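Long-range contacts in cellulosomal scaffoldin adaptor protein B (PDB 4U3S), which contributes this domain, its third type II cohesin, which probably binds type II dockerin modules and so helps assemble the cellulosome, a complex that degrades plant cell walls: residues Ile5-Asp10 with Thr126-Glu131; Glu67-Glu72 with Leu91-Thr96. All coordinates share one frame; numbering follows the deposited sequence.

Interaction 1. Residues Ile5-Asp10 with Thr126-Glu131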
loop_
_atom_site.group_PDB
_atom_site.type_symbol
_atom_site.label_atom_id
_atom_site.label_comp_id
_atom_site.label_asym_id
_atom_site.label_seq_id
_atom_site.Cartn_x
_atom_site.Cartn_y
_atom_site.Cartn_z
ATOM N N ILE A 5 16.112 -13.097 -0.380
ATOM C CA ILE A 5 15.738 -12.195 -1.451
ATOM C C ILE A 5 16.979 -11.345 -1.720
ATOM O O ILE A 5 17.733 -11.009 -0.780
ATOM C CB ILE A 5 14.501 -11.333 -1.123
ATOM C CG1 ILE A 5 14.159 -10.435 -2.329
ATOM C CG2 ILE A 5 14.730 -10.490 0.135
ATOM C CD1 ILE A 5 12.814 -9.781 -2.205
ATOM N N THR A 6 17.226 -11.022 -2.979
ATOM C CA THR A 6 18.406 -10.264 -3.342
ATOM C C THR A 6 18.090 -9.451 -4.586
ATOM O O THR A 6 16.994 -9.576 -5.160
ATOM C CB THR A 6 19.615 -11.200 -3.569
ATOM O OG1 THR A 6 20.835 -10.445 -3.580
ATOM C CG2 THR A 6 19.473 -11.991 -4.864
ATOM N N MET A 7 19.024 -8.592 -4.951
ATOM C CA MET A 7 19.042 -7.966 -6.290
ATOM C C MET A 7 20.353 -8.306 -6.994
ATOM O O MET A 7 21.428 -8.278 -6.387
ATOM C CB MET A 7 18.926 -6.448 -6.185
ATOM C CG MET A 7 17.537 -5.914 -6.073
ATOM S SD MET A 7 17.516 -4.100 -6.053
ATOM C CE MET A 7 18.002 -3.748 -4.351
ATOM N N ASN A 8 20.247 -8.620 -8.273
ATOM C CA ASN A 8 21.398 -8.877 -9.136
ATOM C C ASN A 8 21.338 -7.884 -10.276
ATOM O O ASN A 8 20.274 -7.694 -10.862
ATOM C CB ASN A 8 21.319 -10.294 -9.715
ATOM C CG ASN A 8 21.260 -11.358 -8.637
ATOM O OD1 ASN A 8 20.412 -12.258 -8.671
ATOM N ND2 ASN A 8 22.128 -11.236 -7.657
ATOM N N PHE A 9 22.487 -7.279 -10.583
ATOM C CA PHE A 9 22.619 -6.389 -11.725
ATOM C C PHE A 9 23.185 -7.162 -12.908
ATOM O O PHE A 9 24.093 -7.959 -12.735
ATOM C CB PHE A 9 23.581 -5.237 -11.416
ATOM C CG PHE A 9 23.233 -4.444 -10.177
ATOM C CD1 PHE A 9 21.956 -3.980 -9.970
ATOM C CD2 PHE A 9 24.218 -4.126 -9.243
ATOM C CE1 PHE A 9 21.637 -3.225 -8.844
ATOM C CE2 PHE A 9 23.913 -3.388 -8.112
ATOM C CZ PHE A 9 22.619 -2.932 -7.911
ATOM N N ASP A 10 22.686 -6.915 -14.116
ATOM C CA ASP A 10 23.296 -7.530 -15.310
ATOM C C ASP A 10 24.693 -6.969 -15.548
ATOM O O ASP A 10 25.549 -7.641 -16.150
ATOM C CB ASP A 10 22.429 -7.410 -16.578
ATOM C CG ASP A 10 22.140 -5.965 -16.997
ATOM O OD1 ASP A 10 22.422 -5.024 -16.232
ATOM O OD2 ASP A 10 21.598 -5.786 -18.112
ATOM N N THR A 126 28.063 4.315 -6.521
ATOM C CA THR A 126 26.739 4.507 -5.947
ATOM C C THR A 126 26.142 3.156 -5.629
ATOM O O THR A 126 26.626 2.132 -6.118
ATOM C CB THR A 126 25.849 5.281 -6.940
ATOM O OG1 THR A 126 24.693 5.762 -6.268
ATOM C CG2 THR A 126 25.451 4.412 -8.118
ATOM N N THR A 127 25.097 3.151 -4.806
ATOM C CA THR A 127 24.465 1.906 -4.387
ATOM C C THR A 127 22.970 1.955 -4.558
ATOM O O THR A 127 22.357 3.008 -4.511
ATOM C CB THR A 127 24.777 1.542 -2.917
ATOM O OG1 THR A 127 24.196 2.502 -2.045
ATOM C CG2 THR A 127 26.274 1.492 -2.668
ATOM N N VAL A 128 22.413 0.789 -4.827
ATOM C CA VAL A 128 20.993 0.569 -4.835
ATOM C C VAL A 128 20.796 -0.463 -3.741
ATOM O O VAL A 128 21.462 -1.479 -3.746
ATOM C CB VAL A 128 20.522 0.052 -6.197
ATOM C CG1 VAL A 128 19.019 -0.214 -6.188
ATOM C CG2 VAL A 128 20.838 1.091 -7.256
ATOM N N VAL A 129 19.906 -0.186 -2.798
ATOM C CA VAL A 129 19.669 -1.105 -1.706
ATOM C C VAL A 129 18.186 -1.197 -1.381
ATOM O O VAL A 129 17.415 -0.232 -1.599
ATOM C CB VAL A 129 20.407 -0.679 -0.409
ATOM C CG1 VAL A 129 21.926 -0.738 -0.570
ATOM C CG2 VAL A 129 19.986 0.699 0.058
ATOM N N PHE A 130 17.785 -2.341 -0.849
ATOM C CA PHE A 130 16.509 -2.417 -0.155
ATOM C C PHE A 130 16.625 -1.545 1.086
ATOM O O PHE A 130 17.629 -1.583 1.792
ATOM C CB PHE A 130 16.184 -3.846 0.287
ATOM C CG PHE A 130 16.071 -4.825 -0.834
ATOM C CD1 PHE A 130 15.002 -4.768 -1.733
ATOM C CD2 PHE A 130 17.018 -5.799 -1.000
ATOM C CE1 PHE A 130 14.912 -5.678 -2.771
ATOM C CE2 PHE A 130 16.923 -6.716 -2.036
ATOM C CZ PHE A 130 15.859 -6.660 -2.918
ATOM N N GLU A 131 15.568 -0.774 1.374
ATOM C CA GLU A 131 15.574 0.134 2.522
ATOM C C GLU A 131 14.235 0.181 3.245
ATOM O O GLU A 131 13.189 0.191 2.607
ATOM C CB GLU A 131 15.937 1.550 2.058
ATOM C CG GLU A 131 16.143 2.517 3.203
ATOM C CD GLU A 131 16.452 3.919 2.763
ATOM O OE1 GLU A 131 15.505 4.661 2.426
ATOM O OE2 GLU A 131 17.639 4.276 2.788
#
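Met7 and Val129 mark the nearest backbone approach of the two segments, 8.3 Å from CA to CA. Their touching parts run almost antiparallel, 171° apart end to end, but no hydrogen bond joins them: they face one another from separate sheets. Ile5, Met7 and Phe9 alternate along their strand to point at Val128 and Phe130, and the residues between them point elsewhere. Met7 and Phe130 extend from opposite directions. The Met7 chain bends at its last torsion (chi3 -78°), which puts CE squarely over one face of the Phe130 ring, 3.8 Å from the centroid and only 6° off the normal. SD lies obliquely, completing a Met-aromatic contact, and Met7 CG meets Phe130 CZ at 3.7 Å. At the rim of the same ring, near its plane, the backbone Thr6 O is 3.8 Å from Phe130 CZ, while Ile5 CG1 comes in obliquely. Farther along, Phe9 turns a ring edge to Val128, CZ to CB 4.0 Å, and Val128 CG1 packs against Met7 CE. Strand 4-9 is held between strands 19-27 and 158-160; in the other sheet, strand 129-130 pairs with 32-40, whose Val37 touches both Ile5 and Phe130.

Interaction 2. Residues Glu67-Glu72 with Leu91-Thr96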
loop_
_atom_site.group_PDB
_atom_site.type_symbol
_atom_site.label_atom_id
_atom_site.label_comp_id
_atom_site.label_asym_id
_atom_site.label_seq_id
_atom_site.Cartn_x
_atom_site.Cartn_y
_atom_site.Cartn_z
ATOM N N GLU A 67 10.178 -14.252 -13.694
ATOM C CA GLU A 67 9.653 -15.574 -14.048
ATOM C C GLU A 67 8.506 -16.028 -13.131
ATOM O O GLU A 67 7.683 -16.863 -13.526
ATOM C CB GLU A 67 10.763 -16.622 -14.103
ATOM C CG GLU A 67 11.434 -16.977 -12.820
ATOM C CD GLU A 67 12.825 -17.540 -13.071
ATOM O OE1 GLU A 67 12.978 -18.412 -13.961
ATOM O OE2 GLU A 67 13.770 -17.090 -12.414
ATOM N N LEU A 68 8.460 -15.499 -11.912
ATOM C CA LEU A 68 7.369 -15.813 -10.989
ATOM C C LEU A 68 6.241 -14.775 -11.054
ATOM O O LEU A 68 6.434 -13.669 -11.527
ATOM C CB LEU A 68 7.905 -15.916 -9.570
ATOM C CG LEU A 68 9.111 -16.825 -9.349
ATOM C CD1 LEU A 68 9.347 -16.906 -7.851
ATOM C CD2 LEU A 68 8.987 -18.197 -10.000
ATOM N N LEU A 69 5.067 -15.164 -10.566
ATOM C CA LEU A 69 3.876 -14.297 -10.467
ATOM C C LEU A 69 3.293 -13.930 -11.824
ATOM O O LEU A 69 2.659 -12.883 -11.952
ATOM C CB LEU A 69 4.133 -13.049 -9.616
ATOM C CG LEU A 69 4.759 -13.277 -8.250
ATOM C CD1 LEU A 69 5.126 -11.988 -7.530
ATOM C CD2 LEU A 69 3.879 -14.136 -7.328
ATOM N N VAL A 70 3.471 -14.797 -12.807
ATOM C CA VAL A 70 2.939 -14.524 -14.150
ATOM C C VAL A 70 1.864 -15.517 -14.597
ATOM O O VAL A 70 1.383 -15.454 -15.731
ATOM C CB VAL A 70 4.077 -14.378 -15.182
ATOM C CG1 VAL A 70 4.893 -13.124 -14.858
ATOM C CG2 VAL A 70 4.935 -15.629 -15.260
ATOM N N ASN A 71 1.457 -16.423 -13.711
ATOM C CA ASN A 71 0.365 -17.351 -14.032
ATOM C C ASN A 71 -0.985 -16.651 -13.955
ATOM O O ASN A 71 -1.498 -16.332 -12.849
ATOM C CB ASN A 71 0.413 -18.551 -13.097
ATOM C CG ASN A 71 -0.450 -19.694 -13.562
ATOM O OD1 ASN A 71 -1.560 -19.486 -14.052
ATOM N ND2 ASN A 71 0.033 -20.919 -13.364
ATOM N N GLU A 72 -1.560 -16.359 -15.126
ATOM C CA GLU A 72 -2.744 -15.516 -15.189
ATOM C C GLU A 72 -3.971 -16.141 -14.496
ATOM O O GLU A 72 -4.866 -15.418 -14.051
ATOM C CB GLU A 72 -3.069 -15.175 -16.643
ATOM C CG GLU A 72 -2.003 -14.281 -17.302
ATOM C CD GLU A 72 -1.981 -12.844 -16.814
ATOM O OE1 GLU A 72 -2.908 -12.427 -16.105
ATOM O OE2 GLU A 72 -1.052 -12.092 -17.232
ATOM N N LEU A 91 7.708 -1.249 -5.133
ATOM C CA LEU A 91 7.218 -2.168 -6.160
ATOM C C LEU A 91 6.502 -3.304 -5.476
ATOM O O LEU A 91 6.936 -3.767 -4.435
ATOM C CB LEU A 91 8.437 -2.774 -6.875
ATOM C CG LEU A 91 9.612 -1.883 -7.268
ATOM C CD1 LEU A 91 10.793 -2.721 -7.690
ATOM C CD2 LEU A 91 9.109 -1.074 -8.441
ATOM N N SER A 92 5.414 -3.789 -6.045
ATOM C CA SER A 92 4.725 -4.928 -5.490
ATOM C C SER A 92 4.042 -5.739 -6.597
ATOM O O SER A 92 3.592 -5.167 -7.599
ATOM C CB SER A 92 3.653 -4.457 -4.514
ATOM O OG SER A 92 3.048 -5.620 -3.953
ATOM N N ARG A 93 3.996 -7.058 -6.414
ATOM C CA ARG A 93 3.207 -7.928 -7.290
ATOM C C ARG A 93 2.754 -9.131 -6.486
ATOM O O ARG A 93 3.488 -9.594 -5.597
ATOM C CB ARG A 93 4.033 -8.365 -8.491
ATOM C CG ARG A 93 3.275 -9.095 -9.575
ATOM C CD ARG A 93 4.168 -9.322 -10.805
ATOM N NE ARG A 93 3.428 -10.118 -11.783
ATOM C CZ ARG A 93 2.766 -9.635 -12.830
ATOM N NH1 ARG A 93 2.770 -8.344 -13.104
ATOM N NH2 ARG A 93 2.077 -10.453 -13.609
ATOM N N SER A 94 1.551 -9.637 -6.781
ATOM C CA SER A 94 0.981 -10.709 -5.982
ATOM C C SER A 94 -0.156 -11.375 -6.724
ATOM O O SER A 94 -0.701 -10.823 -7.656
ATOM C CB SER A 94 0.461 -10.162 -4.645
ATOM O OG SER A 94 -0.570 -9.166 -4.861
ATOM N N TYR A 95 -0.495 -12.583 -6.309
ATOM C CA TYR A 95 -1.682 -13.247 -6.843
ATOM C C TYR A 95 -2.868 -12.903 -5.972
ATOM O O TYR A 95 -2.724 -12.734 -4.759
ATOM C CB TYR A 95 -1.462 -14.755 -6.834
ATOM C CG TYR A 95 -0.494 -15.297 -7.868
ATOM C CD1 TYR A 95 -0.531 -14.865 -9.210
ATOM C CD2 TYR A 95 0.449 -16.261 -7.537
ATOM C CE1 TYR A 95 0.326 -15.398 -10.148
ATOM C CE2 TYR A 95 1.294 -16.790 -8.510
ATOM C CZ TYR A 95 1.214 -16.362 -9.808
ATOM O OH TYR A 95 2.058 -16.889 -10.771
ATOM N N THR A 96 -4.037 -12.858 -6.580
ATOM C CA THR A 96 -5.312 -12.596 -5.888
ATOM C C THR A 96 -6.088 -13.894 -5.590
ATOM O O THR A 96 -6.672 -14.017 -4.489
ATOM C CB THR A 96 -6.185 -11.624 -6.681
ATOM O OG1 THR A 96 -6.308 -12.078 -8.051
ATOM C CG2 THR A 96 -5.577 -10.232 -6.624
HETATM O O HOH W 1 0.916 -10.184 -16.645
#
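Two nitrogens along one side of the Arg93 guanidinium converge on a single acceptor, the carbonyl oxygen of Leu69: NE lies 2.9 Å and NH2 3.0 Å from Leu69 O. The oxygen sits nearly in the guanidinium plane, but both donors approach from one face of the carbonyl plane, with NE well above it. The Arg93 chain is extended from CG to NE, CG anti to the backbone N (chi1 -171°), and its aliphatic part runs along Leu69 CB and CD1. The other branch of Leu69, CD2, rests over one face of the Tyr95 ring toward its rim, 4.2 Å from the centroid. At the far end of that ring, Tyr95 OH accepts a fairly straight hydrogen bond from Asn71 N, 3.0 Å away. In the cohesin beta-sandwich the loop holding residues 67-72 leads from strand 64-65 of one sheet to strand 76-80 of the other, and the bonds tie it to strand 88-95, which pairs with 76-80. One step out, a water accepts from Arg93 NH2 and donates to Glu72 OE2, linking opposite charges. Glu108 sets both partners: one carboxylate oxygen bonds Leu69 N, the other Tyr95 OH. Tyr74 and Tyr101 each meet the Tyr95 ring edge-to-face.

Overall arrangement
Interaction 2 is nested within the chain loop closed by interaction 1, and the two lie on opposite sides of the chain's centre, their own centres 20 Å apart. They do not touch; nearest atoms are about 7 Å apart. Strand 32-40 connects them: its Ile39 is touched by Val128 of interaction 1 and Leu91 of the 91-96 segment, while its Tyr35 packs on Leu69 and Arg93. Interaction 1 lies between the sheets, in the buried core; interaction 2 lays the 67-72 loop against strand 88-95, on the face of that strand away from Ser92 and Ser94. Ser92, Ser94 and Thr96 pack against apolar side chains of another protein chain, consistent with the dockerin-binding face of cohesins; no other chain touches interaction 1.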